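Pumilio homolog 23 (Arabidopsis thaliana, PDB 5WZJ) recognises a specific sequence of 18S rRNA through its pumilio repeats and, as in related proteins, probably regulates translation and stability of target mRNAs. Local coordinates at residues N46-T51 with H66-L71; E527-K532 with L548-Y553; L289-L294 with N324-A329; R401-D406 with A423-M428. One frame throughout, in Å; residues are numbered along the deposited sequence.

Interaction 1. Residues N46-T51 with H66-L71. With nucleotides of chain B.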
# COMPACT_ATOMS: atom_id res chain seq x y z
N ASN A 46 -20.81 -8.86 33.54
CA ASN A 46 -20.71 -8.82 34.99
C ASN A 46 -19.29 -8.50 35.44
O ASN A 46 -19.08 -7.72 36.38
CB ASN A 46 -21.15 -10.15 35.59
CG ASN A 46 -22.62 -10.43 35.36
OD1 ASN A 46 -23.39 -9.53 35.01
ND2 ASN A 46 -23.03 -11.68 35.57
N ALA A 47 -18.29 -9.09 34.77
CA ALA A 47 -16.92 -8.87 35.19
C ALA A 47 -16.50 -7.43 34.96
O ALA A 47 -15.75 -6.86 35.76
CB ALA A 47 -15.99 -9.85 34.48
N LEU A 48 -16.98 -6.80 33.88
CA LEU A 48 -16.67 -5.40 33.65
C LEU A 48 -17.13 -4.53 34.83
O LEU A 48 -16.46 -3.56 35.18
CB LEU A 48 -17.31 -4.92 32.35
CG LEU A 48 -16.63 -5.42 31.07
CD1 LEU A 48 -17.38 -4.94 29.83
CD2 LEU A 48 -15.17 -4.97 31.03
N GLU A 49 -18.25 -4.89 35.46
CA GLU A 49 -18.71 -4.13 36.61
C GLU A 49 -17.68 -4.13 37.73
O GLU A 49 -17.58 -3.15 38.48
CB GLU A 49 -20.04 -4.68 37.13
CG GLU A 49 -21.24 -4.33 36.25
CD GLU A 49 -22.55 -4.91 36.77
OE1 GLU A 49 -22.66 -5.14 37.99
OE2 GLU A 49 -23.46 -5.13 35.94
N GLU A 50 -16.89 -5.19 37.85
CA GLU A 50 -15.87 -5.24 38.88
C GLU A 50 -14.70 -4.31 38.61
O GLU A 50 -13.81 -4.21 39.46
CB GLU A 50 -15.37 -6.68 39.05
CG GLU A 50 -16.46 -7.62 39.51
CD GLU A 50 -17.10 -7.15 40.81
OE1 GLU A 50 -16.35 -6.78 41.75
OE2 GLU A 50 -18.35 -7.15 40.89
N THR A 51 -14.66 -3.64 37.46
CA THR A 51 -13.62 -2.64 37.23
C THR A 51 -14.04 -1.24 37.64
O THR A 51 -13.21 -0.32 37.57
CB THR A 51 -13.21 -2.62 35.74
OG1 THR A 51 -14.30 -2.13 34.95
CG2 THR A 51 -12.81 -4.01 35.26
N HIS A 66 -4.79 -8.11 29.84
CA HIS A 66 -5.15 -9.10 28.84
C HIS A 66 -6.53 -9.69 29.10
O HIS A 66 -7.30 -9.93 28.16
CB HIS A 66 -4.08 -10.21 28.80
CG HIS A 66 -2.73 -9.72 28.36
ND1 HIS A 66 -2.31 -9.79 27.04
CD2 HIS A 66 -1.73 -9.12 29.04
CE1 HIS A 66 -1.10 -9.28 26.94
NE2 HIS A 66 -0.73 -8.85 28.14
N VAL A 67 -6.87 -9.93 30.37
CA VAL A 67 -8.21 -10.42 30.69
C VAL A 67 -9.26 -9.37 30.34
O VAL A 67 -10.31 -9.68 29.77
CB VAL A 67 -8.30 -10.82 32.17
CG1 VAL A 67 -9.70 -11.29 32.52
CG2 VAL A 67 -7.27 -11.92 32.48
N LEU A 68 -8.97 -8.10 30.66
CA LEU A 68 -9.92 -7.03 30.37
C LEU A 68 -10.17 -6.92 28.87
O LEU A 68 -11.31 -6.69 28.44
CB LEU A 68 -9.40 -5.72 30.96
CG LEU A 68 -10.29 -4.47 30.92
CD1 LEU A 68 -11.72 -4.77 31.42
CD2 LEU A 68 -9.66 -3.35 31.75
N GLN A 69 -9.14 -7.14 28.04
CA GLN A 69 -9.34 -7.19 26.59
C GLN A 69 -10.36 -8.25 26.22
O GLN A 69 -11.25 -8.01 25.39
CB GLN A 69 -8.03 -7.48 25.87
CG GLN A 69 -7.04 -6.33 25.83
CD GLN A 69 -5.85 -6.68 24.98
OE1 GLN A 69 -4.82 -7.12 25.48
NE2 GLN A 69 -5.97 -6.48 23.67
N THR A 70 -10.21 -9.45 26.79
CA THR A 70 -11.15 -10.53 26.53
C THR A 70 -12.56 -10.13 26.94
O THR A 70 -13.52 -10.36 26.19
CB THR A 70 -10.71 -11.79 27.29
OG1 THR A 70 -9.38 -12.13 26.89
CG2 THR A 70 -11.65 -12.96 26.99
N LEU A 71 -12.71 -9.51 28.12
CA LEU A 71 -14.04 -9.09 28.57
C LEU A 71 -14.66 -8.06 27.62
O LEU A 71 -15.86 -8.13 27.31
CB LEU A 71 -13.94 -8.51 29.98
CG LEU A 71 -13.33 -9.45 31.02
CD1 LEU A 71 -13.27 -8.76 32.35
CD2 LEU A 71 -14.14 -10.74 31.13
P G B 11 6.64 -2.23 24.14
OP1 G B 11 7.07 -0.84 24.43
OP2 G B 11 7.63 -3.25 23.72
O5' G B 11 5.89 -2.69 25.45
C5' G B 11 5.63 -4.06 25.74
C4' G B 11 4.56 -4.15 26.80
O4' G B 11 3.26 -4.11 26.15
C3' G B 11 4.57 -5.42 27.66
O3' G B 11 4.06 -5.11 28.96
C2' G B 11 3.56 -6.29 26.94
O2' G B 11 2.99 -7.30 27.76
C1' G B 11 2.52 -5.25 26.52
N9 G B 11 1.70 -5.69 25.39
C8 G B 11 2.12 -5.98 24.10
N7 G B 11 1.15 -6.43 23.33
C5 G B 11 0.03 -6.44 24.16
C6 G B 11 -1.31 -6.82 23.90
O6 G B 11 -1.78 -7.25 22.84
N1 G B 11 -2.12 -6.69 25.03
C2 G B 11 -1.70 -6.22 26.26
N2 G B 11 -2.63 -6.15 27.23
N3 G B 11 -0.45 -5.86 26.52
C4 G B 11 0.35 -5.99 25.44
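The base-reading helix of the first Pumilio repeat is backed here by Ala47, Leu48 and Thr51, which pack on Leu68 and Leu71 while other residues of segment 66-71 hold G11 of chain B. Across the two segments the contact is wholly apolar. Ala47 CB meets Leu71 CD1 at 3.6 Å. Leu48 and Leu68 run nearly perpendicular to each other, and their ends press together, with Leu48 CD2 only 3.5 Å from Leu68 CD1, tighter than usual for two carbons. That same Leu48 branch also lies against Leu71 CB. Thr51 adds CG2 to Leu68; its OG1, at chi1 67°, turns back to donate to Leu48 O (2.6 Å), an oxygen that also accepts from Thr51 N.

On the RNA side, Gln69 OE1 takes two bonds from the base, 2.8 Å from G11 N1 and 3.0 Å from G11 N2. The His66 ring turns a face to the base, with G11 N2 3.4 Å above its centre. Ser106 OG holds Gln69 NE2, consistent with the amide being set with OE1 toward the N1 and N2 donors of guanine, while the leucine side of the helix packs on helix 37-49.

Interaction 2. Residues E527-K532 with L548-Y553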
# COMPACT_ATOMS: atom_id res chain seq x y z
N GLU A 527 2.98 -30.25 -23.00
CA GLU A 527 3.99 -30.13 -21.95
C GLU A 527 3.37 -30.24 -20.56
O GLU A 527 3.96 -30.87 -19.67
CB GLU A 527 4.75 -28.81 -22.11
CG GLU A 527 5.66 -28.81 -23.34
CD GLU A 527 6.53 -27.57 -23.43
OE1 GLU A 527 6.74 -27.06 -24.55
OE2 GLU A 527 7.02 -27.10 -22.38
N LEU A 528 2.19 -29.64 -20.35
CA LEU A 528 1.55 -29.78 -19.05
C LEU A 528 1.12 -31.22 -18.79
O LEU A 528 1.11 -31.67 -17.64
CB LEU A 528 0.33 -28.86 -18.94
CG LEU A 528 0.56 -27.35 -19.12
CD1 LEU A 528 -0.57 -26.56 -18.49
CD2 LEU A 528 1.90 -26.93 -18.56
N LEU A 529 0.76 -31.94 -19.85
CA LEU A 529 0.40 -33.34 -19.71
C LEU A 529 1.54 -34.14 -19.09
O LEU A 529 1.31 -34.99 -18.22
CB LEU A 529 0.02 -33.90 -21.08
CG LEU A 529 -0.74 -35.22 -21.18
CD1 LEU A 529 -1.82 -35.30 -20.12
CD2 LEU A 529 -1.32 -35.34 -22.58
N ASP A 530 2.79 -33.86 -19.49
CA ASP A 530 3.93 -34.60 -18.96
C ASP A 530 4.14 -34.39 -17.46
O ASP A 530 4.77 -35.23 -16.82
CB ASP A 530 5.21 -34.21 -19.70
CG ASP A 530 5.23 -34.72 -21.12
OD1 ASP A 530 4.66 -35.80 -21.39
OD2 ASP A 530 5.84 -34.04 -21.98
N VAL A 531 3.66 -33.28 -16.90
CA VAL A 531 3.85 -33.00 -15.48
C VAL A 531 2.52 -32.98 -14.74
O VAL A 531 2.41 -32.40 -13.66
CB VAL A 531 4.63 -31.68 -15.28
CG1 VAL A 531 5.96 -31.73 -16.02
CG2 VAL A 531 3.80 -30.48 -15.73
N LYS A 532 1.49 -33.61 -15.33
CA LYS A 532 0.13 -33.47 -14.82
C LYS A 532 0.01 -33.96 -13.38
O LYS A 532 -0.75 -33.39 -12.59
CB LYS A 532 -0.85 -34.23 -15.71
CG LYS A 532 -2.30 -34.07 -15.29
CD LYS A 532 -3.13 -35.28 -15.66
CE LYS A 532 -4.42 -35.31 -14.84
NZ LYS A 532 -5.19 -36.58 -15.05
N LEU A 548 -7.27 -25.11 -19.24
CA LEU A 548 -6.72 -25.60 -20.50
C LEU A 548 -7.31 -26.96 -20.90
O LEU A 548 -6.95 -27.47 -21.96
CB LEU A 548 -5.19 -25.69 -20.43
CG LEU A 548 -4.40 -24.40 -20.70
CD1 LEU A 548 -4.87 -23.25 -19.82
CD2 LEU A 548 -2.89 -24.61 -20.53
N ASP A 549 -8.18 -27.54 -20.07
CA ASP A 549 -8.82 -28.83 -20.35
C ASP A 549 -7.78 -29.90 -20.68
O ASP A 549 -7.84 -30.56 -21.71
CB ASP A 549 -9.86 -28.71 -21.46
CG ASP A 549 -10.68 -29.97 -21.64
OD1 ASP A 549 -10.67 -30.84 -20.73
OD2 ASP A 549 -11.34 -30.10 -22.69
N ILE A 550 -6.79 -30.04 -19.79
CA ILE A 550 -5.69 -30.94 -20.08
C ILE A 550 -6.18 -32.39 -20.14
O ILE A 550 -5.71 -33.18 -20.96
CB ILE A 550 -4.56 -30.74 -19.04
CG1 ILE A 550 -3.98 -29.33 -19.16
CG2 ILE A 550 -3.45 -31.76 -19.23
CD1 ILE A 550 -3.41 -29.02 -20.57
N ASP A 551 -7.15 -32.74 -19.29
CA ASP A 551 -7.72 -34.08 -19.33
C ASP A 551 -8.39 -34.36 -20.68
O ASP A 551 -8.23 -35.46 -21.24
CB ASP A 551 -8.73 -34.27 -18.20
CG ASP A 551 -8.08 -34.36 -16.83
OD1 ASP A 551 -6.88 -34.70 -16.75
OD2 ASP A 551 -8.77 -34.09 -15.83
N GLY A 552 -9.12 -33.38 -21.22
CA GLY A 552 -9.77 -33.57 -22.51
C GLY A 552 -8.78 -33.69 -23.65
O GLY A 552 -9.01 -34.43 -24.61
N TYR A 553 -7.67 -32.96 -23.57
CA TYR A 553 -6.61 -33.10 -24.56
C TYR A 553 -6.02 -34.51 -24.55
O TYR A 553 -5.75 -35.09 -25.60
CB TYR A 553 -5.51 -32.06 -24.33
CG TYR A 553 -4.32 -32.27 -25.24
CD1 TYR A 553 -4.42 -32.07 -26.61
CD2 TYR A 553 -3.10 -32.72 -24.73
CE1 TYR A 553 -3.34 -32.28 -27.44
CE2 TYR A 553 -2.01 -32.93 -25.56
CZ TYR A 553 -2.14 -32.72 -26.91
OH TYR A 553 -1.06 -32.94 -27.75
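Lys532 NZ reaches Asp551 OD1 at 3.0 Å in a salt bridge whose hydrogen bond is weak. The lysine chain gets there by running straight out, with CG opposite the backbone N (chi1 -176°) and every later torsion extended, and it crosses the aspartate at about a right angle. An alanine at Lys532 would remove the ammonium and is likely to leave the Asp551 carboxylate without its charge partner at this solvent-facing margin.

Below the bridge the contact is apolar. Leu529 divides its two branches: CD1 slides past Ile550 CG2 at 4.0 Å, and CD2 comes obliquely to the Tyr553 ring, 3.8 Å from Tyr553 CD2. Leu528 sits deeper, its CD1 3.7 Å from Leu548 CD2 and its CB near Ile550 CD1. The partners belong to the all-helical PUM-HD close to the C terminus, where the chain turns out of helix 541-547 and straight into helix 550-555. Asp549 serves both: its positive phi, 52°, closes a Schellman motif on the first, and as N-cap of the second its OD1 accepts from Gly552 N at 3.0 Å, the donor standing 58° out of the carboxylate plane. Leu548 O accepts from Trp560 NE1, and the Trp560 ring also meets the Tyr553 ring edge-to-face.

Interaction 3. Residues L289-L294 with N324-A329. With nucleotides of chain B.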
# COMPACT_ATOMS: atom_id res chain seq x y z
N LEU A 289 4.27 12.45 6.17
CA LEU A 289 3.05 13.26 6.24
C LEU A 289 2.77 13.95 4.91
O LEU A 289 1.62 13.98 4.44
CB LEU A 289 3.17 14.30 7.36
CG LEU A 289 1.95 15.21 7.62
CD1 LEU A 289 0.66 14.39 7.75
CD2 LEU A 289 2.16 16.01 8.89
N VAL A 290 3.79 14.55 4.29
CA VAL A 290 3.55 15.30 3.06
C VAL A 290 3.17 14.36 1.91
O VAL A 290 2.40 14.74 1.02
CB VAL A 290 4.76 16.18 2.72
CG1 VAL A 290 4.51 16.96 1.42
CG2 VAL A 290 5.05 17.16 3.86
N GLU A 291 3.69 13.12 1.90
CA GLU A 291 3.22 12.12 0.94
C GLU A 291 1.70 12.02 0.98
O GLU A 291 1.04 12.01 -0.06
CB GLU A 291 3.81 10.74 1.23
CG GLU A 291 5.29 10.55 0.93
CD GLU A 291 5.69 9.12 1.21
OE1 GLU A 291 6.48 8.87 2.15
OE2 GLU A 291 5.14 8.22 0.53
N VAL A 292 1.14 11.96 2.18
CA VAL A 292 -0.30 11.78 2.30
C VAL A 292 -1.03 13.06 1.91
O VAL A 292 -2.06 13.02 1.23
CB VAL A 292 -0.67 11.31 3.72
CG1 VAL A 292 -2.19 11.22 3.85
CG2 VAL A 292 -0.04 9.94 3.99
N ILE A 293 -0.51 14.22 2.32
CA ILE A 293 -1.09 15.49 1.90
C ILE A 293 -1.22 15.55 0.38
O ILE A 293 -2.28 15.92 -0.16
CB ILE A 293 -0.25 16.67 2.43
CG1 ILE A 293 -0.44 16.81 3.94
CG2 ILE A 293 -0.64 17.95 1.73
CD1 ILE A 293 0.53 17.80 4.57
N LEU A 294 -0.16 15.18 -0.33
CA LEU A 294 -0.19 15.26 -1.79
C LEU A 294 -1.16 14.25 -2.39
O LEU A 294 -1.79 14.54 -3.42
CB LEU A 294 1.22 15.05 -2.36
CG LEU A 294 2.19 16.21 -2.08
CD1 LEU A 294 3.61 15.90 -2.54
CD2 LEU A 294 1.66 17.45 -2.76
N ASN A 324 12.62 11.77 -1.43
CA ASN A 324 12.33 11.27 -2.78
C ASN A 324 10.97 10.59 -2.82
O ASN A 324 10.32 10.58 -3.87
CB ASN A 324 13.43 10.33 -3.28
CG ASN A 324 13.28 8.91 -2.78
OD1 ASN A 324 12.69 8.06 -3.45
ND2 ASN A 324 13.82 8.64 -1.58
N PHE A 325 10.50 10.06 -1.69
CA PHE A 325 9.15 9.49 -1.67
C PHE A 325 8.08 10.58 -1.74
O PHE A 325 7.00 10.34 -2.28
CB PHE A 325 8.96 8.62 -0.44
CG PHE A 325 9.81 7.38 -0.46
CD1 PHE A 325 9.41 6.26 -1.17
CD2 PHE A 325 11.03 7.36 0.22
CE1 PHE A 325 10.19 5.12 -1.20
CE2 PHE A 325 11.83 6.23 0.18
CZ PHE A 325 11.40 5.10 -0.52
N VAL A 326 8.38 11.78 -1.21
CA VAL A 326 7.48 12.91 -1.42
C VAL A 326 7.42 13.28 -2.89
O VAL A 326 6.35 13.57 -3.43
CB VAL A 326 7.91 14.12 -0.57
CG1 VAL A 326 6.90 15.25 -0.73
CG2 VAL A 326 8.04 13.73 0.91
N ILE A 327 8.57 13.27 -3.57
CA ILE A 327 8.58 13.58 -4.99
C ILE A 327 7.77 12.53 -5.76
O ILE A 327 7.03 12.85 -6.69
CB ILE A 327 10.02 13.70 -5.51
CG1 ILE A 327 10.74 14.84 -4.79
CG2 ILE A 327 10.05 13.94 -7.02
CD1 ILE A 327 9.95 16.18 -4.82
N GLN A 328 7.88 11.26 -5.35
CA GLN A 328 7.08 10.22 -5.99
C GLN A 328 5.59 10.50 -5.85
O GLN A 328 4.83 10.36 -6.82
CB GLN A 328 7.41 8.86 -5.39
CG GLN A 328 8.76 8.28 -5.82
CD GLN A 328 8.99 6.91 -5.22
OE1 GLN A 328 8.05 6.11 -5.12
NE2 GLN A 328 10.22 6.63 -4.79
N ALA A 329 5.15 10.90 -4.65
CA ALA A 329 3.75 11.28 -4.46
C ALA A 329 3.40 12.51 -5.28
O ALA A 329 2.33 12.57 -5.90
CB ALA A 329 3.46 11.51 -2.97
P G B 7 15.84 1.63 3.30
OP1 G B 7 17.16 1.36 3.90
OP2 G B 7 14.73 0.65 3.28
O5' G B 7 15.20 2.89 4.04
C5' G B 7 15.98 4.03 4.34
C4' G B 7 15.14 5.12 4.95
O4' G B 7 14.35 5.79 3.93
C3' G B 7 14.09 4.67 5.96
O3' G B 7 14.65 4.36 7.22
C2' G B 7 13.13 5.85 5.97
O2' G B 7 13.67 6.91 6.74
C1' G B 7 13.15 6.27 4.49
N9 G B 7 12.01 5.69 3.77
C8 G B 7 11.87 4.39 3.35
N7 G B 7 10.72 4.18 2.78
C5 G B 7 10.06 5.40 2.84
C6 G B 7 8.77 5.78 2.38
O6 G B 7 7.93 5.07 1.81
N1 G B 7 8.49 7.12 2.63
C2 G B 7 9.35 7.97 3.27
N2 G B 7 8.91 9.23 3.44
N3 G B 7 10.55 7.63 3.71
C4 G B 7 10.84 6.34 3.46
P U B 6 14.42 -1.13 -2.72
OP1 U B 6 15.35 -0.88 -3.85
OP2 U B 6 14.11 -2.51 -2.30
O5' U B 6 14.91 -0.35 -1.43
C5' U B 6 16.29 -0.15 -1.14
C4' U B 6 16.49 1.15 -0.41
O4' U B 6 16.36 2.24 -1.37
C3' U B 6 15.48 1.43 0.70
O3' U B 6 16.11 2.12 1.79
C2' U B 6 14.46 2.34 0.02
O2' U B 6 13.76 3.20 0.90
C1' U B 6 15.35 3.14 -0.94
N1 U B 6 14.66 3.65 -2.14
C2 U B 6 14.46 5.02 -2.23
O2 U B 6 14.81 5.81 -1.36
N3 U B 6 13.83 5.44 -3.38
C4 U B 6 13.41 4.65 -4.43
O4 U B 6 12.87 5.17 -5.42
C5 U B 6 13.66 3.25 -4.26
C6 U B 6 14.25 2.81 -3.14
P U B 5 8.46 -3.14 -1.40
OP1 U B 5 9.44 -4.20 -1.06
OP2 U B 5 7.67 -2.44 -0.36
O5' U B 5 9.21 -2.03 -2.26
C5' U B 5 9.99 -2.39 -3.39
C4' U B 5 10.97 -1.31 -3.75
O4' U B 5 10.23 -0.16 -4.26
C3' U B 5 11.81 -0.78 -2.59
O3' U B 5 13.06 -0.36 -3.10
C2' U B 5 11.02 0.44 -2.13
O2' U B 5 11.78 1.40 -1.44
C1' U B 5 10.50 0.98 -3.47
N1 U B 5 9.25 1.75 -3.37
C2 U B 5 9.26 3.02 -3.93
O2 U B 5 10.25 3.49 -4.45
N3 U B 5 8.08 3.71 -3.85
C4 U B 5 6.91 3.26 -3.27
O4 U B 5 5.94 4.01 -3.29
C5 U B 5 6.97 1.94 -2.72
C6 U B 5 8.11 1.24 -2.79
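Glu291 can be followed from backbone to base. Its CB lies 4.3 Å from Ala329 CB; CG passes 3.6 Å from Phe325 O; CD comes to 3.7 Å from Phe325 CB. At the tip, OE1 accepts from G7 N1 of chain B at 2.7 Å and from G7 N2 as well, while OE2 is held in a salt bridge by Arg181, which probably fixes the turn of the carboxylate. Glutamate and phenylalanine run side by side, their planes 25° apart, and the Phe325 ring carries G7 C6 3.4 Å above its centre. U5 of chain B meets the ring edge. A serine replacing Phe325 would probably leave the guanine unsupported on that face and its pairing with Glu291 less well fixed. Asn324 and Gln328 bind U6 and U5, Gln328 OE1 taking U5 N3 at 2.7 Å on a nearly straight bond (172°).

Behind these readers, Val290, Leu294 and Val326 form an apolar seam. It joins the fifth and sixth Pumilio repeats: the axes of segments 289-294 and 324-329 come within 8.6 Å and run almost parallel (4°), with helix 227-239 packed against Val292 and helix 299-310 against Val290 and Val326.

Interaction 4. Residues R401-D406 with A423-M428. With nucleotides of chain B.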
# COMPACT_ATOMS: atom_id res chain seq x y z
N ARG A 401 19.16 -5.19 -18.40
CA ARG A 401 19.67 -4.26 -17.41
C ARG A 401 18.57 -3.75 -16.49
O ARG A 401 18.82 -3.54 -15.30
CB ARG A 401 20.39 -3.10 -18.10
CG ARG A 401 21.65 -3.54 -18.85
CD ARG A 401 22.29 -2.41 -19.60
NE ARG A 401 23.49 -2.86 -20.31
CZ ARG A 401 24.38 -2.05 -20.87
NH1 ARG A 401 24.22 -0.73 -20.81
NH2 ARG A 401 25.44 -2.55 -21.49
N LEU A 402 17.35 -3.58 -17.00
CA LEU A 402 16.27 -3.13 -16.12
C LEU A 402 15.75 -4.27 -15.25
O LEU A 402 15.40 -4.05 -14.08
CB LEU A 402 15.13 -2.53 -16.94
CG LEU A 402 15.34 -1.08 -17.40
CD1 LEU A 402 14.32 -0.71 -18.46
CD2 LEU A 402 15.28 -0.11 -16.23
N LEU A 403 15.68 -5.49 -15.80
CA LEU A 403 15.31 -6.65 -14.98
C LEU A 403 16.24 -6.82 -13.78
O LEU A 403 15.79 -7.28 -12.72
CB LEU A 403 15.33 -7.92 -15.82
CG LEU A 403 14.27 -8.03 -16.92
CD1 LEU A 403 14.60 -9.23 -17.80
CD2 LEU A 403 12.85 -8.14 -16.29
N PHE A 404 17.52 -6.49 -13.92
CA PHE A 404 18.49 -6.65 -12.84
C PHE A 404 19.11 -5.30 -12.52
O PHE A 404 20.34 -5.19 -12.43
CB PHE A 404 19.60 -7.63 -13.22
CG PHE A 404 19.14 -9.06 -13.37
CD1 PHE A 404 18.77 -9.80 -12.27
CD2 PHE A 404 19.14 -9.66 -14.62
CE1 PHE A 404 18.37 -11.12 -12.40
CE2 PHE A 404 18.74 -10.97 -14.76
CZ PHE A 404 18.36 -11.71 -13.65
N LEU A 405 18.27 -4.27 -12.35
CA LEU A 405 18.74 -2.89 -12.26
C LEU A 405 19.84 -2.71 -11.22
O LEU A 405 20.84 -2.03 -11.48
CB LEU A 405 17.54 -1.99 -11.96
CG LEU A 405 17.51 -0.48 -12.22
CD1 LEU A 405 17.98 -0.14 -13.62
CD2 LEU A 405 16.07 0.01 -12.02
N ASP A 406 19.70 -3.33 -10.04
CA ASP A 406 20.70 -3.13 -8.99
C ASP A 406 22.01 -3.85 -9.31
O ASP A 406 23.09 -3.32 -9.03
CB ASP A 406 20.17 -3.57 -7.61
CG ASP A 406 19.62 -4.98 -7.60
OD1 ASP A 406 19.33 -5.52 -8.69
OD2 ASP A 406 19.47 -5.56 -6.49
N ALA A 423 19.82 -14.85 -9.98
CA ALA A 423 19.47 -13.80 -9.04
C ALA A 423 17.99 -13.46 -9.12
O ALA A 423 17.34 -13.60 -10.16
CB ALA A 423 20.30 -12.54 -9.29
N LYS A 424 17.44 -13.01 -7.99
CA LYS A 424 16.09 -12.49 -7.98
C LYS A 424 16.07 -11.17 -8.75
O LYS A 424 16.93 -10.31 -8.56
CB LYS A 424 15.62 -12.29 -6.54
CG LYS A 424 14.21 -11.69 -6.41
CD LYS A 424 13.15 -12.64 -6.97
CE LYS A 424 11.79 -11.96 -7.03
NZ LYS A 424 11.84 -10.70 -7.86
N MET A 425 15.09 -11.01 -9.64
CA MET A 425 15.03 -9.79 -10.43
C MET A 425 14.53 -8.61 -9.60
O MET A 425 13.92 -8.77 -8.54
CB MET A 425 14.15 -10.00 -11.66
CG MET A 425 14.86 -10.85 -12.70
SD MET A 425 13.85 -11.36 -14.08
CE MET A 425 15.11 -12.15 -15.09
N HIS A 426 14.79 -7.41 -10.12
CA HIS A 426 14.61 -6.17 -9.38
C HIS A 426 13.15 -5.73 -9.41
O HIS A 426 12.56 -5.57 -10.48
CB HIS A 426 15.50 -5.09 -10.00
CG HIS A 426 15.65 -3.86 -9.16
ND1 HIS A 426 14.93 -2.71 -9.40
CD2 HIS A 426 16.45 -3.59 -8.10
CE1 HIS A 426 15.28 -1.79 -8.52
NE2 HIS A 426 16.20 -2.30 -7.72
N VAL A 427 12.57 -5.49 -8.22
CA VAL A 427 11.13 -5.24 -8.16
C VAL A 427 10.76 -3.95 -8.90
O VAL A 427 9.85 -3.94 -9.73
CB VAL A 427 10.65 -5.21 -6.69
CG1 VAL A 427 9.20 -4.74 -6.62
CG2 VAL A 427 10.75 -6.62 -6.09
N MET A 428 11.46 -2.85 -8.62
CA MET A 428 11.05 -1.59 -9.23
C MET A 428 11.40 -1.56 -10.72
O MET A 428 10.63 -1.02 -11.53
CB MET A 428 11.69 -0.41 -8.49
CG MET A 428 11.23 0.94 -9.00
SD MET A 428 9.45 1.20 -8.82
CE MET A 428 9.33 1.41 -7.04
P U B 5 8.46 -3.14 -1.40
OP1 U B 5 9.44 -4.20 -1.06
OP2 U B 5 7.67 -2.44 -0.36
O5' U B 5 9.21 -2.03 -2.26
C5' U B 5 9.99 -2.39 -3.39
C4' U B 5 10.97 -1.31 -3.75
O4' U B 5 10.23 -0.16 -4.26
C3' U B 5 11.81 -0.78 -2.59
O3' U B 5 13.06 -0.36 -3.10
C2' U B 5 11.02 0.44 -2.13
O2' U B 5 11.78 1.40 -1.44
C1' U B 5 10.50 0.98 -3.47
N1 U B 5 9.25 1.75 -3.37
C2 U B 5 9.26 3.02 -3.93
O2 U B 5 10.25 3.49 -4.45
N3 U B 5 8.08 3.71 -3.85
C4 U B 5 6.91 3.26 -3.27
O4 U B 5 5.94 4.01 -3.29
C5 U B 5 6.97 1.94 -2.72
C6 U B 5 8.11 1.24 -2.79
O HOH W 1 17.64 -7.67 -9.38
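Hydrogen bonding between the segments centres on Leu403 O, which accepts from His426 N at 2.8 Å with an N-H...O angle of 178°, the donor nearly along the C=O axis. A water adds a second link, donating to Asp406 OD1 at 2.8 Å and to Lys424 O.

Contacts with flat groups come next. Leu405 CB rests over one face of the His426 ring, 3.9 Å from its centroid and 21° off the normal, a CH-pi contact. The imidazole is brought there by CG lying opposite the backbone N (chi1 -167°). Asp406 comes to the same ring obliquely, its CG 3.5 Å from His426 CD2, while OD2 lies at the edge in the ring plane. Met425 and Phe404 form an oblique Met-aromatic pair, SD 5.0 Å from the ring centroid.

Apolar packing fills in around this pair. Met425 CG touches Phe404 CE1 at 3.5 Å, while Met425 CE reaches both Phe404 CZ and Leu403 CD1, and Ala423 CB closes on Phe404 CE1. Trp419 takes the Phe404 ring edge-to-face.

Contact with RNA is made by Met428, whose CE comes 3.3 Å from O4' of U5 of chain B, and by His426, which packs on a phosphate. His426 is also the N-cap of helix 427-436, its ND1 accepting from Gly429 N. Side-chain capping of the third residue into a helix is the classic N-cap bond, used here where an extended lead-in enters a helix on the RNA-facing side of the pumilio superhelix.

Overall arrangement
From the N terminus, interaction 1 closes first, bringing helix 37-49 onto helix 64-74 across 14 intervening residues. Interaction 3 follows, spanning 29 residues to join consecutive repeats. Interaction 4 (16 residues) then ties the junction of helices 398-403 and 405-410 to the entry of helix 427-436, and interaction 2 (15 residues) the end of helix 518-530 to the start of helix 550-555. All are in series; none nests or crosses. Interactions 3 and 4, nearest atoms about 5 Å apart, both touch U5 of chain B. Interactions 1 and 2 stand farthest apart, about 59 Å between centres, toward the two ends of the arc. The RNA is read from G11 at interaction 1 to G7, U6 and U5 at interaction 3, antiparallel to the protein chain.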